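Local coordinates for protein agmatinase (PDB 4DZ4) that probably catalyses the manganese-dependent hydrolysis of agmatine to putrescine and urea, as other members of the arginase family's agmatinase branch do, at residues I141-L146 with F183-K188; P156-H161 with P194-Q199; A164-W169 with D207-I212; P240-F245 with G285-E290. All blocks are in the same frame, centred on the assembly; numbering follows the deposited sequence.

All four contacts belong to the arginase-type alpha/beta fold, whose central parallel sheet carries the two manganese ions at the ends of its strands. Contacts 2 and 4 pair strands of that sheet, their centres about 11 Å apart, and strands 158-162 and 240-246 are neighbours that join the two. Contact 1 lays helix 142-153 against helix 182-188 over one face of the sheet, its centre about 12 Å from that of either strand pair. Contact 3 joins loops that follow strands 158-162 and 198-202, and brings metal ligands with it. Along the chain contacts 1, 2 and 3 interleave, whereas contact 4 comes after them, so distant segments converge on and around one metal site.

Contact 1 (I141-L146 with F183-K188)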
loop_
_atom_site.group_PDB
_atom_site.type_symbol
_atom_site.label_atom_id
_atom_site.label_comp_id
_atom_site.label_asym_id
_atom_site.label_seq_id
_atom_site.Cartn_x
_atom_site.Cartn_y
_atom_site.Cartn_z
ATOM N N ILE B 141 5.995 21.249 -18.081
ATOM C CA ILE B 141 6.438 22.527 -17.460
ATOM C C ILE B 141 7.766 23.033 -18.022
ATOM O O ILE B 141 8.028 24.249 -18.035
ATOM C CB ILE B 141 6.493 22.458 -15.908
ATOM C CG1 ILE B 141 7.690 21.609 -15.411
ATOM C CG2 ILE B 141 5.129 21.983 -15.349
ATOM C CD1 ILE B 141 7.915 21.650 -13.895
ATOM N N THR B 142 8.615 22.116 -18.487
ATOM C CA THR B 142 9.936 22.512 -18.959
ATOM C C THR B 142 9.903 23.407 -20.218
ATOM O O THR B 142 10.799 24.249 -20.422
ATOM C CB THR B 142 10.810 21.282 -19.178
ATOM O OG1 THR B 142 10.833 20.515 -17.965
ATOM C CG2 THR B 142 12.262 21.698 -19.549
ATOM N N TYR B 143 8.855 23.256 -21.021
ATOM C CA TYR B 143 8.712 24.089 -22.209
ATOM C C TYR B 143 8.537 25.578 -21.841
ATOM O O TYR B 143 9.348 26.403 -22.245
ATOM C CB TYR B 143 7.585 23.529 -23.104
ATOM C CG TYR B 143 7.259 24.349 -24.314
ATOM C CD1 TYR B 143 8.271 24.821 -25.181
ATOM C CD2 TYR B 143 5.923 24.626 -24.640
ATOM C CE1 TYR B 143 7.953 25.580 -26.301
ATOM C CE2 TYR B 143 5.599 25.407 -25.750
ATOM C CZ TYR B 143 6.628 25.852 -26.589
ATOM O OH TYR B 143 6.292 26.587 -27.694
ATOM N N PRO B 144 7.512 25.939 -21.034
ATOM C CA PRO B 144 7.479 27.368 -20.690
ATOM C C PRO B 144 8.683 27.832 -19.862
ATOM O O PRO B 144 9.100 28.996 -19.963
ATOM C CB PRO B 144 6.175 27.523 -19.866
ATOM C CG PRO B 144 5.720 26.103 -19.572
ATOM C CD PRO B 144 6.237 25.274 -20.720
ATOM N N LEU B 145 9.289 26.920 -19.093
ATOM C CA LEU B 145 10.497 27.282 -18.354
ATOM C C LEU B 145 11.619 27.620 -19.329
ATOM O O LEU B 145 12.333 28.610 -19.123
ATOM C CB LEU B 145 10.927 26.155 -17.397
ATOM C CG LEU B 145 10.000 25.918 -16.180
ATOM C CD1 LEU B 145 10.509 24.732 -15.361
ATOM C CD2 LEU B 145 9.871 27.163 -15.284
ATOM N N LEU B 146 11.759 26.832 -20.392
ATOM C CA LEU B 146 12.765 27.111 -21.413
ATOM C C LEU B 146 12.493 28.436 -22.141
ATOM O O LEU B 146 13.413 29.167 -22.481
ATOM C CB LEU B 146 12.854 25.966 -22.424
ATOM C CG LEU B 146 13.538 24.697 -21.914
ATOM C CD1 LEU B 146 13.288 23.589 -22.924
ATOM C CD2 LEU B 146 15.047 24.900 -21.655
ATOM N N PHE B 183 9.124 19.125 -26.270
ATOM C CA PHE B 183 10.483 19.362 -26.810
ATOM C C PHE B 183 10.554 19.347 -28.328
ATOM O O PHE B 183 11.514 19.880 -28.894
ATOM C CB PHE B 183 11.580 18.461 -26.183
ATOM C CG PHE B 183 11.754 18.650 -24.678
ATOM C CD1 PHE B 183 11.453 19.869 -24.061
ATOM C CD2 PHE B 183 12.247 17.626 -23.891
ATOM C CE1 PHE B 183 11.607 20.052 -22.690
ATOM C CE2 PHE B 183 12.399 17.798 -22.515
ATOM C CZ PHE B 183 12.078 19.005 -21.903
ATOM N N TYR B 184 9.571 18.727 -28.982
ATOM C CA TYR B 184 9.370 18.977 -30.404
ATOM C C TYR B 184 9.120 20.476 -30.598
ATOM O O TYR B 184 9.730 21.103 -31.465
ATOM C CB TYR B 184 8.192 18.153 -30.933
ATOM C CG TYR B 184 7.813 18.393 -32.385
ATOM C CD1 TYR B 184 8.481 17.734 -33.437
ATOM C CD2 TYR B 184 6.755 19.264 -32.714
ATOM C CE1 TYR B 184 8.092 17.947 -34.758
ATOM C CE2 TYR B 184 6.390 19.496 -34.028
ATOM C CZ TYR B 184 7.060 18.839 -35.044
ATOM O OH TYR B 184 6.658 19.048 -36.336
ATOM N N LYS B 185 8.213 21.039 -29.790
ATOM C CA LYS B 185 7.909 22.471 -29.923
ATOM C C LYS B 185 9.139 23.317 -29.600
ATOM O O LYS B 185 9.420 24.281 -30.304
ATOM C CB LYS B 185 6.715 22.839 -29.026
ATOM C CG LYS B 185 5.469 22.017 -29.389
ATOM C CD LYS B 185 4.322 22.319 -28.427
ATOM C CE LYS B 185 3.145 21.378 -28.683
ATOM N NZ LYS B 185 2.078 21.692 -27.670
ATOM N N ALA B 186 9.879 22.947 -28.555
ATOM C CA ALA B 186 11.101 23.666 -28.155
ATOM C C ALA B 186 12.136 23.674 -29.301
ATOM O O ALA B 186 12.750 24.695 -29.567
ATOM C CB ALA B 186 11.707 23.064 -26.893
ATOM N N VAL B 187 12.296 22.546 -29.996
ATOM C CA VAL B 187 13.196 22.508 -31.157
ATOM C C VAL B 187 12.681 23.363 -32.318
ATOM O O VAL B 187 13.428 24.154 -32.911
ATOM C CB VAL B 187 13.489 21.075 -31.654
ATOM C CG1 VAL B 187 14.200 21.124 -33.017
ATOM C CG2 VAL B 187 14.329 20.342 -30.621
ATOM N N LYS B 188 11.395 23.231 -32.627
ATOM C CA LYS B 188 10.811 24.041 -33.692
ATOM C C LYS B 188 10.873 25.562 -33.377
ATOM O O LYS B 188 11.037 26.376 -34.290
ATOM C CB LYS B 188 9.382 23.578 -33.990
ATOM C CG LYS B 188 9.312 22.130 -34.501
ATOM C CD LYS B 188 10.032 21.901 -35.830
ATOM C CE LYS B 188 10.619 20.494 -35.851
ATOM N NZ LYS B 188 11.419 20.186 -37.073
#
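Two helices that cover one face of the arginase-fold sheet, 142-153 and 182-188, meet here through Tyr143, Lys185, Thr142 and Phe183. Their short segments run in nearly the same direction, 22° apart, with axes 9.8 Å from each other. Tyr143 spans much of that gap: with CG anti to the backbone N (chi1 176°) its ring reaches across to the second helix, where Lys185 CB sits over one face in a CH-pi contact, 4.2 Å from the centroid. Beyond CB the lysine chain stays extended and leads away, to hydrogen bonds of NZ with Ser176 and Pro174, while the Tyr143 hydroxyl is bonded to Asp189. Deeper, toward the strands, the Phe183 ring lies beneath the first helix. Its edge receives Thr142 CG2, 3.6 Å from CZ and near the ring plane, and Leu146 CD1 approaches CE1 at 3.9 Å, the leucine and the ring crossing at about a right angle. Because the Thr142 methyl faces the ring, OG1 is left to bond Asp287 of strand 282-289. Phe183 also packs edge-to-face on His139, a manganese ligand, and on His161. Between the Tyr143 and Leu146 side chains, the small Ala186 CB is 4.2 Å from Tyr143 CD1 and 4.3 Å from Leu146 CD1.

Contact 2 (P156-H161 with P194-Q199); sequences PLSLIH and PKASVQ
Leu159 to His161 run beside Ser197 to Gln199 in parallel, the touching parts 20° apart in direction, with Ile160 paired to Val198 and His161 to Gln199. The Leu159 carbonyl accepts from Val198 N at 2.9 Å, and His161 N in turn gives its hydrogen to Val198 O. One step earlier a side chain takes over the role of the backbone: Leu159 N donates to Ser197 OG at 2.9 Å in an almost straight bond of 171°, and that hydroxyl is also bonded to Asp193 O. Ser158 OG extends the ladder further by donating to Ala196 O at 2.7 Å, tilted from the carbonyl plane. These are the two strands of a beta-alpha-beta unit whose crossover passes through helix 182-188, which lies on the face bearing His161 and Gln199. On that face the Gln199 amide offers NE2 to His161 ND1 at 3.0 Å. The donor meets the imidazole at its edge, close to the ring plane, while the ring and amide planes are turned 54° apart. The other ring nitrogen, NE2, is bonded to the metal ligand Asp163, so both imidazole nitrogens are gripped and the ring's rotation is fixed, consistent with a second-shell role for His161. The face bearing Ile160 and Val198 is apolar instead: Ile160 CG2 lies 4.3 Å from Val198 CG1, under helix 225-236.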
loop_
_atom_site.group_PDB
_atom_site.type_symbol
_atom_site.label_atom_id
_atom_site.label_comp_id
_atom_site.label_asym_id
_atom_site.label_seq_id
_atom_site.Cartn_x
_atom_site.Cartn_y
_atom_site.Cartn_z
ATOM N N PRO B 156 19.983 29.505 -29.270
ATOM C CA PRO B 156 19.453 28.283 -28.639
ATOM C C PRO B 156 20.263 27.793 -27.424
ATOM O O PRO B 156 21.483 27.997 -27.363
ATOM C CB PRO B 156 19.515 27.257 -29.770
ATOM C CG PRO B 156 20.705 27.685 -30.592
ATOM C CD PRO B 156 20.782 29.204 -30.482
ATOM N N LEU B 157 19.581 27.175 -26.465
ATOM C CA LEU B 157 20.221 26.619 -25.275
ATOM C C LEU B 157 20.607 25.169 -25.507
ATOM O O LEU B 157 20.019 24.503 -26.353
ATOM C CB LEU B 157 19.255 26.683 -24.082
ATOM C CG LEU B 157 18.783 28.096 -23.732
ATOM C CD1 LEU B 157 17.611 28.046 -22.759
ATOM C CD2 LEU B 157 19.941 28.903 -23.169
ATOM N N SER B 158 21.589 24.688 -24.752
ATOM C CA SER B 158 21.874 23.257 -24.707
ATOM C C SER B 158 20.951 22.606 -23.696
ATOM O O SER B 158 20.810 23.100 -22.558
ATOM C CB SER B 158 23.328 23.021 -24.307
ATOM O OG SER B 158 24.158 23.220 -25.426
ATOM N N LEU B 159 20.294 21.521 -24.105
ATOM C CA LEU B 159 19.465 20.768 -23.163
ATOM C C LEU B 159 20.182 19.493 -22.737
ATOM O O LEU B 159 20.710 18.742 -23.579
ATOM C CB LEU B 159 18.108 20.423 -23.769
ATOM C CG LEU B 159 17.065 19.880 -22.777
ATOM C CD1 LEU B 159 16.570 20.991 -21.849
ATOM C CD2 LEU B 159 15.898 19.265 -23.551
ATOM N N ILE B 160 20.220 19.270 -21.435
ATOM C CA ILE B 160 20.712 17.991 -20.892
ATOM C C ILE B 160 19.481 17.336 -20.269
ATOM O O ILE B 160 18.961 17.796 -19.269
ATOM C CB ILE B 160 21.824 18.168 -19.837
ATOM C CG1 ILE B 160 23.038 18.909 -20.432
ATOM C CG2 ILE B 160 22.225 16.779 -19.307
ATOM C CD1 ILE B 160 24.089 19.273 -19.390
ATOM N N HIS B 161 19.037 16.243 -20.871
ATOM C CA HIS B 161 17.684 15.706 -20.613
ATOM C C HIS B 161 17.758 14.255 -20.198
ATOM O O HIS B 161 18.192 13.417 -20.983
ATOM C CB HIS B 161 16.901 15.923 -21.903
ATOM C CG HIS B 161 15.521 15.304 -21.943
ATOM N ND1 HIS B 161 14.886 15.077 -23.124
ATOM C CD2 HIS B 161 14.642 14.919 -20.945
ATOM C CE1 HIS B 161 13.671 14.546 -22.889
ATOM N NE2 HIS B 161 13.513 14.446 -21.568
ATOM N N PRO B 194 19.742 21.119 -31.144
ATOM C CA PRO B 194 19.803 19.648 -31.026
ATOM C C PRO B 194 21.204 19.069 -31.069
ATOM O O PRO B 194 21.494 18.156 -30.289
ATOM C CB PRO B 194 18.966 19.144 -32.213
ATOM C CG PRO B 194 18.110 20.313 -32.606
ATOM C CD PRO B 194 18.937 21.543 -32.313
ATOM N N LYS B 195 22.075 19.605 -31.943
ATOM C CA LYS B 195 23.451 19.110 -32.041
ATOM C C LYS B 195 24.270 19.284 -30.740
ATOM O O LYS B 195 25.208 18.516 -30.491
ATOM C CB LYS B 195 24.174 19.752 -33.243
ATOM N N ALA B 196 23.900 20.273 -29.915
ATOM C CA ALA B 196 24.565 20.552 -28.638
ATOM C C ALA B 196 23.678 20.175 -27.460
ATOM O O ALA B 196 23.866 20.669 -26.340
ATOM C CB ALA B 196 25.000 22.031 -28.562
ATOM N N SER B 197 22.757 19.237 -27.688
ATOM C CA SER B 197 21.859 18.755 -26.637
ATOM C C SER B 197 21.965 17.250 -26.554
ATOM O O SER B 197 22.407 16.600 -27.491
ATOM C CB SER B 197 20.407 19.138 -26.957
ATOM O OG SER B 197 20.240 20.549 -26.811
ATOM N N VAL B 198 21.531 16.697 -25.437
ATOM C CA VAL B 198 21.730 15.262 -25.213
ATOM C C VAL B 198 20.622 14.698 -24.343
ATOM O O VAL B 198 20.185 15.333 -23.357
ATOM C CB VAL B 198 23.141 14.977 -24.616
ATOM C CG1 VAL B 198 23.343 15.706 -23.276
ATOM C CG2 VAL B 198 23.385 13.467 -24.486
ATOM N N GLN B 199 20.186 13.488 -24.700
ATOM C CA GLN B 199 19.115 12.809 -23.986
ATOM C C GLN B 199 19.695 11.504 -23.442
ATOM O O GLN B 199 20.315 10.756 -24.182
ATOM C CB GLN B 199 17.943 12.582 -24.929
ATOM C CG GLN B 199 17.329 13.911 -25.399
ATOM C CD GLN B 199 16.173 13.747 -26.366
ATOM O OE1 GLN B 199 16.267 13.034 -27.373
ATOM N NE2 GLN B 199 15.042 14.394 -26.045
#

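Contact 3 (A164-W169 with D207-I212); sequences AHCDTW and DDYLGI. With MN (manganese (II) ion), chain Q; MN (manganese (II) ion), chain P; EDO (1,2-ethanediol), chain R.
Thr168 meets Leu210 and Ile212 with its methyl side because CG2 stands anti to its carbonyl carbon and OG1 lies between the backbone N and that carbon (chi1 52°). This is where the metal-binding loop after strand 158-162 rests on the loop before strand 213-216, at the manganese site of the arginase fold. Thr168 CB is 3.7 Å from Leu210 CD1, the two side chains running antiparallel past one another, whereas Thr168 CG2 and Ile212 CD1 meet tip to tip. Cys166 brings CB to the edge of the Tyr209 ring, 3.8 Å from CD1, with SG oblique to that ring and over one face of the Trp169 indole. An Asx turn at Asp208 and a type I' turn from Tyr209 to Ile212 shape the partner loop, and Tyr86 of the second subunit packs on Tyr209. In the loop 164-169, His165 ND1 binds one manganese and Asp167 OD2 the other at 2.0 Å, with a water bridging the metals. Two further waters join the loops: one receives from Thr168 OG1 and donates to Tyr209 O, and the other donates to Thr168 O and Asp208 O, at 2.8 Å each.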
loop_
_atom_site.group_PDB
_atom_site.type_symbol
_atom_site.label_atom_id
_atom_site.label_comp_id
_atom_site.label_asym_id
_atom_site.label_seq_id
_atom_site.Cartn_x
_atom_site.Cartn_y
_atom_site.Cartn_z
ATOM N N ALA B 164 13.320 8.403 -19.757
ATOM C CA ALA B 164 13.036 7.239 -20.607
ATOM C C ALA B 164 12.484 7.657 -21.980
ATOM O O ALA B 164 12.493 6.846 -22.915
ATOM C CB ALA B 164 12.026 6.311 -19.915
ATOM N N HIS B 165 11.985 8.901 -22.078
ATOM C CA HIS B 165 11.233 9.418 -23.238
ATOM C C HIS B 165 11.887 10.668 -23.830
ATOM O O HIS B 165 12.291 11.570 -23.122
ATOM C CB HIS B 165 9.806 9.812 -22.830
ATOM C CG HIS B 165 9.066 8.725 -22.099
ATOM N ND1 HIS B 165 9.054 8.632 -20.742
ATOM C CD2 HIS B 165 8.301 7.672 -22.577
ATOM C CE1 HIS B 165 8.319 7.547 -20.385
ATOM N NE2 HIS B 165 7.851 6.978 -21.507
ATOM N N CYS B 166 11.919 10.732 -25.150
ATOM C CA CYS B 166 12.525 11.877 -25.844
ATOM C C CYS B 166 11.664 13.134 -25.792
ATOM O O CYS B 166 12.183 14.266 -25.897
ATOM C CB CYS B 166 12.813 11.508 -27.294
ATOM S SG CYS B 166 11.341 11.107 -28.261
ATOM N N ASP B 167 10.353 12.942 -25.625
ATOM C CA ASP B 167 9.381 14.049 -25.605
ATOM C C ASP B 167 9.483 14.962 -26.828
ATOM O O ASP B 167 9.156 16.160 -26.764
ATOM C CB ASP B 167 9.473 14.813 -24.276
ATOM C CG ASP B 167 9.212 13.888 -23.067
ATOM O OD1 ASP B 167 8.539 12.839 -23.269
ATOM O OD2 ASP B 167 9.668 14.197 -21.949
ATOM N N THR B 168 9.922 14.387 -27.947
ATOM C CA THR B 168 10.042 15.102 -29.212
ATOM C C THR B 168 9.152 14.503 -30.321
ATOM O O THR B 168 9.369 14.762 -31.494
ATOM C CB THR B 168 11.525 15.131 -29.691
ATOM O OG1 THR B 168 12.044 13.786 -29.695
ATOM C CG2 THR B 168 12.381 15.997 -28.783
ATOM N N TRP B 169 8.129 13.717 -29.948
ATOM C CA TRP B 169 7.156 13.211 -30.915
ATOM C C TRP B 169 6.426 14.377 -31.541
ATOM O O TRP B 169 6.105 15.347 -30.845
ATOM C CB TRP B 169 6.190 12.236 -30.237
ATOM C CG TRP B 169 6.900 10.953 -29.862
ATOM C CD1 TRP B 169 7.302 9.913 -30.718
ATOM C CD2 TRP B 169 7.378 10.562 -28.541
ATOM N NE1 TRP B 169 7.958 8.930 -30.009
ATOM C CE2 TRP B 169 8.038 9.252 -28.707
ATOM C CE3 TRP B 169 7.306 11.127 -27.275
ATOM C CZ2 TRP B 169 8.620 8.573 -27.629
ATOM C CZ3 TRP B 169 7.879 10.432 -26.186
ATOM C CH2 TRP B 169 8.511 9.182 -26.365
ATOM N N ASP B 207 10.422 7.969 -34.512
ATOM C CA ASP B 207 10.875 7.937 -35.911
ATOM C C ASP B 207 11.808 9.126 -36.229
ATOM O O ASP B 207 12.570 9.094 -37.203
ATOM C CB ASP B 207 9.683 7.956 -36.880
ATOM C CG ASP B 207 8.938 6.624 -36.941
ATOM O OD1 ASP B 207 9.536 5.549 -36.656
ATOM O OD2 ASP B 207 7.742 6.659 -37.309
ATOM N N ASP B 208 11.733 10.177 -35.432
ATOM C CA ASP B 208 12.533 11.373 -35.714
ATOM C C ASP B 208 12.942 12.063 -34.406
ATOM O O ASP B 208 12.168 12.816 -33.826
ATOM C CB ASP B 208 11.752 12.304 -36.657
ATOM C CG ASP B 208 12.554 13.500 -37.114
ATOM O OD1 ASP B 208 13.715 13.659 -36.704
ATOM O OD2 ASP B 208 11.995 14.294 -37.897
ATOM N N TYR B 209 14.165 11.800 -33.962
ATOM C CA TYR B 209 14.679 12.347 -32.709
ATOM C C TYR B 209 15.219 13.768 -32.921
ATOM O O TYR B 209 15.827 14.353 -31.996
ATOM C CB TYR B 209 15.793 11.448 -32.127
ATOM C CG TYR B 209 15.317 10.129 -31.537
ATOM C CD1 TYR B 209 14.717 10.075 -30.270
ATOM C CD2 TYR B 209 15.478 8.934 -32.246
ATOM C CE1 TYR B 209 14.293 8.855 -29.725
ATOM C CE2 TYR B 209 15.070 7.721 -31.717
ATOM C CZ TYR B 209 14.469 7.680 -30.460
ATOM O OH TYR B 209 14.067 6.439 -29.970
ATOM N N LEU B 210 15.019 14.292 -34.133
ATOM C CA LEU B 210 15.314 15.715 -34.461
ATOM C C LEU B 210 16.812 16.077 -34.379
ATOM O O LEU B 210 17.181 17.241 -34.207
ATOM C CB LEU B 210 14.483 16.666 -33.579
ATOM C CG LEU B 210 12.953 16.492 -33.530
ATOM C CD1 LEU B 210 12.348 17.440 -32.495
ATOM C CD2 LEU B 210 12.312 16.657 -34.901
ATOM N N GLY B 211 17.673 15.075 -34.501
ATOM C CA GLY B 211 19.120 15.307 -34.485
ATOM C C GLY B 211 19.712 15.499 -33.090
ATOM O O GLY B 211 20.881 15.841 -32.971
ATOM N N ILE B 212 18.908 15.339 -32.038
ATOM C CA ILE B 212 19.409 15.422 -30.655
ATOM C C ILE B 212 20.275 14.174 -30.383
ATOM O O ILE B 212 19.909 13.076 -30.803
ATOM C CB ILE B 212 18.265 15.527 -29.610
ATOM C CG1 ILE B 212 17.368 16.753 -29.910
ATOM C CG2 ILE B 212 18.843 15.651 -28.199
ATOM C CD1 ILE B 212 16.126 16.890 -29.041
HETATM MN MN MN Q . 9.540 10.319 -19.247
HETATM MN MN MN P . 9.580 13.429 -20.096
HETATM C C1 EDO R . 6.925 6.542 -33.909
HETATM O O1 EDO R . 7.616 7.792 -33.617
HETATM C C2 EDO R . 6.120 5.978 -32.727
HETATM O O2 EDO R . 6.920 5.138 -31.863
HETATM O O HOH W 1 8.672 11.748 -20.473
HETATM O O HOH W 2 14.715 13.526 -29.500
HETATM O O HOH W 3 9.812 14.185 -34.199
#

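Contact 4 (P240-F245 with G285-E290); sequences PAYLTF and GADVVE
Backbone hydrogen bonds come first where Leu243 and Phe245 alternate with Gly285, Asp287 and Val289. Strands 240-246 and 282-289 are parallel neighbours at the middle of the arginase-fold sheet, joined in a beta-alpha-beta unit through helix 268-276, with the axes of the short segments 4.7 Å apart and 6° from alignment. Leu243 N bonds to Gly285 O and Leu243 O receives Asp287 N; the same pattern recurs when Phe245 N bonds to Asp287 O and Phe245 O receives Val289 N, the last at 2.8 Å.

Side-chain hydrogen bonds centre on the Asp287 carboxylate, which chi1 of 63° swings over the neighbouring strand. Thr244 lies next to it with the same heading, and its OG1 donates to the syn lone pair of OD1 at 2.6 Å. Tyr242 OH donates to OD2, also at 2.6 Å, but from above the carboxylate plane, with ring and carboxylate 67° apart. A water donates to both Tyr242 OH and Ala286 O.

Among the packing contacts, the Tyr242 ring lies over the backbone of the other strand, with Gly285 O 3.5 Å above one face, and Gly285 has no side chain to obstruct the ring. On the sheet face that bears Leu243 and Phe245, Leu243 CB meets Ala286 CB at 4.2 Å, beneath helix 300-323.

With Thr142 OG1 from helix 142-153, three hydroxyls grip this buried carboxylate and would be expected to stabilise its negative charge. Thr244 OG1 is bonded in turn to NE2 of the manganese ligand His139, a chain that would position the imidazole and could polarise it.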
loop_
_atom_site.group_PDB
_atom_site.type_symbol
_atom_site.label_atom_id
_atom_site.label_comp_id
_atom_site.label_asym_id
_atom_site.label_seq_id
_atom_site.Cartn_x
_atom_site.Cartn_y
_atom_site.Cartn_z
ATOM N N PRO B 240 25.463 27.655 -22.630
ATOM C CA PRO B 240 24.488 27.724 -21.545
ATOM C C PRO B 240 23.598 26.506 -21.615
ATOM O O PRO B 240 23.032 26.222 -22.679
ATOM C CB PRO B 240 23.665 28.977 -21.865
ATOM C CG PRO B 240 24.061 29.397 -23.257
ATOM C CD PRO B 240 25.431 28.843 -23.508
ATOM N N ALA B 241 23.496 25.791 -20.509
ATOM C CA ALA B 241 22.811 24.495 -20.513
ATOM C C ALA B 241 21.732 24.456 -19.454
ATOM O O ALA B 241 21.952 24.906 -18.343
ATOM C CB ALA B 241 23.808 23.389 -20.257
ATOM N N TYR B 242 20.595 23.872 -19.807
ATOM C CA TYR B 242 19.493 23.665 -18.864
ATOM C C TYR B 242 19.375 22.153 -18.671
ATOM O O TYR B 242 19.341 21.416 -19.646
ATOM C CB TYR B 242 18.199 24.223 -19.458
ATOM C CG TYR B 242 16.997 24.179 -18.515
ATOM C CD1 TYR B 242 16.237 23.005 -18.365
ATOM C CD2 TYR B 242 16.640 25.296 -17.768
ATOM C CE1 TYR B 242 15.142 22.969 -17.511
ATOM C CE2 TYR B 242 15.538 25.280 -16.918
ATOM C CZ TYR B 242 14.798 24.111 -16.790
ATOM O OH TYR B 242 13.702 24.067 -15.953
ATOM N N LEU B 243 19.310 21.698 -17.421
ATOM C CA LEU B 243 19.263 20.255 -17.155
ATOM C C LEU B 243 17.860 19.907 -16.703
ATOM O O LEU B 243 17.370 20.489 -15.732
ATOM C CB LEU B 243 20.272 19.906 -16.060
ATOM C CG LEU B 243 20.503 18.419 -15.755
ATOM C CD1 LEU B 243 21.933 18.153 -15.304
ATOM C CD2 LEU B 243 19.503 17.934 -14.693
ATOM N N THR B 244 17.221 18.961 -17.382
ATOM C CA THR B 244 15.853 18.570 -17.032
ATOM C C THR B 244 15.877 17.087 -16.704
ATOM O O THR B 244 16.303 16.274 -17.523
ATOM C CB THR B 244 14.828 18.960 -18.136
ATOM O OG1 THR B 244 13.518 18.509 -17.767
ATOM C CG2 THR B 244 15.201 18.375 -19.522
ATOM N N PHE B 245 15.490 16.758 -15.485
ATOM C CA PHE B 245 15.561 15.375 -15.022
ATOM C C PHE B 245 14.168 14.809 -14.796
ATOM O O PHE B 245 13.512 15.156 -13.806
ATOM C CB PHE B 245 16.393 15.267 -13.736
ATOM C CG PHE B 245 16.889 13.873 -13.463
ATOM C CD1 PHE B 245 15.996 12.876 -13.083
ATOM C CD2 PHE B 245 18.258 13.551 -13.616
ATOM C CE1 PHE B 245 16.421 11.563 -12.856
ATOM C CE2 PHE B 245 18.700 12.255 -13.355
ATOM C CZ PHE B 245 17.783 11.253 -12.977
ATOM N N GLY B 285 20.070 26.620 -15.249
ATOM C CA GLY B 285 18.760 26.319 -14.658
ATOM C C GLY B 285 18.530 24.824 -14.722
ATOM O O GLY B 285 19.167 24.125 -15.513
ATOM N N ALA B 286 17.602 24.330 -13.917
ATOM C CA ALA B 286 17.325 22.879 -13.904
ATOM C C ALA B 286 15.938 22.584 -13.376
ATOM O O ALA B 286 15.349 23.414 -12.689
ATOM C CB ALA B 286 18.363 22.132 -13.071
ATOM N N ASP B 287 15.452 21.374 -13.655
ATOM C CA ASP B 287 14.209 20.929 -13.047
ATOM C C ASP B 287 14.242 19.418 -12.835
ATOM O O ASP B 287 15.070 18.721 -13.430
ATOM C CB ASP B 287 12.974 21.445 -13.836
ATOM C CG ASP B 287 12.896 20.905 -15.251
ATOM O OD1 ASP B 287 13.129 19.692 -15.470
ATOM O OD2 ASP B 287 12.568 21.689 -16.168
ATOM N N VAL B 288 13.383 18.960 -11.931
ATOM C CA VAL B 288 13.262 17.546 -11.624
ATOM C C VAL B 288 11.758 17.278 -11.637
ATOM O O VAL B 288 11.025 17.850 -10.830
ATOM C CB VAL B 288 13.860 17.232 -10.241
ATOM C CG1 VAL B 288 13.755 15.730 -9.963
ATOM C CG2 VAL B 288 15.310 17.736 -10.161
ATOM N N VAL B 289 11.322 16.432 -12.573
ATOM C CA VAL B 289 9.887 16.329 -12.886
ATOM C C VAL B 289 9.367 14.893 -12.806
ATOM O O VAL B 289 10.152 13.933 -12.729
ATOM C CB VAL B 289 9.586 16.850 -14.304
ATOM C CG1 VAL B 289 9.950 18.354 -14.370
ATOM C CG2 VAL B 289 10.352 16.057 -15.382
ATOM N N GLU B 290 8.030 14.808 -12.802
ATOM C CA GLU B 290 7.229 13.580 -13.000
ATOM C C GLU B 290 7.172 12.698 -11.743
ATOM O O GLU B 290 6.729 11.551 -11.827
ATOM C CB GLU B 290 7.683 12.784 -14.236
ATOM C CG GLU B 290 7.458 13.504 -15.588
ATOM C CD GLU B 290 6.007 13.462 -16.110
ATOM O OE1 GLU B 290 5.104 12.865 -15.499
ATOM O OE2 GLU B 290 5.756 14.049 -17.165
HETATM O O HOH W 4 13.884 25.718 -13.702
#